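Local coordinates for protein 3-oxo-tetronate kinase (Cupriavidus necator, PDB 5DMH) that phosphorylates 3-oxo-tetronate at the 4-position, using ATP as the phosphate donor, at residues A[185-190]-A[228-233]. Residues are numbered along the deposited sequence; the frame is centred on the assembly and turned at random.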
loop_
_atom_site.group_PDB
_atom_site.type_symbol
_atom_site.label_atom_id
_atom_site.label_comp_id
_atom_site.label_asym_id
_atom_site.label_seq_id
_atom_site.Cartn_x
_atom_site.Cartn_y
_atom_site.Cartn_z
ATOM N N ALA A 185 19.782 -0.253 5.046
ATOM C CA ALA A 185 18.763 -0.493 6.064
ATOM C C ALA A 185 18.647 0.647 7.040
ATOM O O ALA A 185 17.740 0.662 7.866
ATOM C CB ALA A 185 19.042 -1.795 6.823
ATOM N N SER A 186 19.565 1.597 6.955
ATOM C CA SER A 186 19.526 2.772 7.837
ATOM C C SER A 186 18.514 3.829 7.336
ATOM O O SER A 186 18.790 4.619 6.426
ATOM C CB SER A 186 20.919 3.369 7.986
ATOM O OG SER A 186 20.857 4.522 8.810
ATOM N N LEU A 187 17.322 3.801 7.901
ATOM C CA LEU A 187 16.241 4.638 7.423
ATOM C C LEU A 187 16.517 6.125 7.652
ATOM O O LEU A 187 16.005 6.961 6.925
ATOM C CB LEU A 187 14.934 4.262 8.109
ATOM C CG LEU A 187 14.395 2.850 7.901
ATOM C CD1 LEU A 187 12.993 2.697 8.514
ATOM C CD2 LEU A 187 14.373 2.503 6.421
ATOM N N VAL A 188 17.319 6.460 8.664
ATOM C CA VAL A 188 17.651 7.870 8.898
ATOM C C VAL A 188 18.460 8.394 7.723
ATOM O O VAL A 188 18.135 9.439 7.139
ATOM C CB VAL A 188 18.394 8.090 10.238
ATOM C CG1 VAL A 188 18.909 9.514 10.328
ATOM C CG2 VAL A 188 17.484 7.771 11.385
ATOM N N ARG A 189 19.452 7.608 7.311
ATOM C CA ARG A 189 20.309 7.964 6.173
ATOM C C ARG A 189 19.507 7.950 4.852
ATOM O O ARG A 189 19.599 8.878 4.058
ATOM C CB ARG A 189 21.487 6.991 6.127
ATOM C CG ARG A 189 22.544 7.228 5.071
ATOM C CD ARG A 189 23.816 6.445 5.430
ATOM N NE ARG A 189 23.564 5.008 5.533
ATOM C CZ ARG A 189 24.327 4.134 6.201
ATOM N NH1 ARG A 189 25.413 4.531 6.851
ATOM N NH2 ARG A 189 24.008 2.849 6.217
ATOM N N VAL A 190 18.702 6.919 4.655
ATOM C CA VAL A 190 17.884 6.800 3.446
ATOM C C VAL A 190 16.920 7.988 3.324
ATOM O O VAL A 190 16.839 8.625 2.287
ATOM C CB VAL A 190 17.104 5.461 3.438
ATOM C CG1 VAL A 190 16.058 5.416 2.317
ATOM C CG2 VAL A 190 18.066 4.281 3.322
HETATM N N MSE A 228 11.647 15.690 10.754
HETATM C CA MSE A 228 11.062 14.374 10.595
HETATM C C MSE A 228 11.949 13.345 11.299
HETATM O O MSE A 228 13.160 13.333 11.106
HETATM C CB MSE A 228 10.920 14.021 9.101
HETATM C CG MSE A 228 10.355 12.670 8.845
HETATM SE SE MSE A 228 9.420 12.709 7.071
HETATM C CE MSE A 228 10.533 13.910 6.148
ATOM N N ALA A 229 11.341 12.495 12.108
ATOM C CA ALA A 229 12.095 11.471 12.833
ATOM C C ALA A 229 11.635 10.085 12.447
ATOM O O ALA A 229 10.434 9.782 12.514
ATOM C CB ALA A 229 11.925 11.645 14.338
ATOM N N ILE A 230 12.592 9.250 12.059
ATOM C CA ILE A 230 12.358 7.817 11.977
ATOM C C ILE A 230 11.961 7.384 13.386
ATOM O O ILE A 230 12.607 7.784 14.335
ATOM C CB ILE A 230 13.624 7.079 11.552
ATOM C CG1 ILE A 230 14.076 7.488 10.138
ATOM C CG2 ILE A 230 13.418 5.567 11.631
ATOM C CD1 ILE A 230 13.059 7.233 9.054
ATOM N N ALA A 231 10.877 6.630 13.542
ATOM C CA ALA A 231 10.501 6.121 14.870
ATOM C C ALA A 231 10.746 4.624 14.981
ATOM O O ALA A 231 10.196 3.837 14.196
ATOM C CB ALA A 231 9.051 6.426 15.178
ATOM N N ASP A 232 11.554 4.245 15.971
ATOM C CA ASP A 232 11.768 2.841 16.285
ATOM C C ASP A 232 10.469 2.177 16.786
ATOM O O ASP A 232 9.627 2.785 17.451
ATOM C CB ASP A 232 12.883 2.648 17.345
ATOM C CG ASP A 232 14.301 2.844 16.815
ATOM O OD1 ASP A 232 14.512 2.938 15.574
ATOM O OD2 ASP A 232 15.228 2.907 17.678
ATOM N N ALA A 233 10.324 0.889 16.499
ATOM C CA ALA A 233 9.206 0.127 17.017
ATOM C C ALA A 233 9.577 -1.337 16.889
ATOM O O ALA A 233 9.827 -1.826 15.776
ATOM C CB ALA A 233 7.932 0.411 16.250
#
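Ile-230 sends its longer branch from strand 228-231 into the first turn of helix 187-193, where it meets Leu-187 and Val-188. Ile-230 CD1 lies 3.6 Å from Leu-187 CB, and Ile-230 CG1 lies 3.6 Å from Val-188 CG2, the valine branch beside its own backbone N; these two side chains meet at a slant. In Ile-230, chi1 (-63°) aims CG1 at the helix and chi2 (-59°) turns CD1 onto Leu-187, bringing Ile-230 CD1 to 3.6 Å from Leu-187 O. Beta-branching suits isoleucine to an extended strand, and its extra methylene carries a methyl across. No hydrogen bond joins the segments; the side-chain contacts are apolar, and the isoleucine arm touches helix backbone by van der Waals contact alone. In the sugar-binding N-terminal domain, strand 228-231 runs parallel between strands 199-202 and 144-147, and the short helix packs over its Ile-230 side. Leu-187 offers Ile-230 its CB, while its large apolar side chain suits a buried place against Pro-148 and Ile-157; Ile-230 also rests on Ala-146. Ser-186 occupies the N-cap position, and Ser-186 O accepts the helical bond from Val-190 N at 2.9 Å. Beyond the strand's end, the buried Asp-232 carboxylate is satisfied by backbone N-H groups of Arg-159, Gly-160 and Tyr-204.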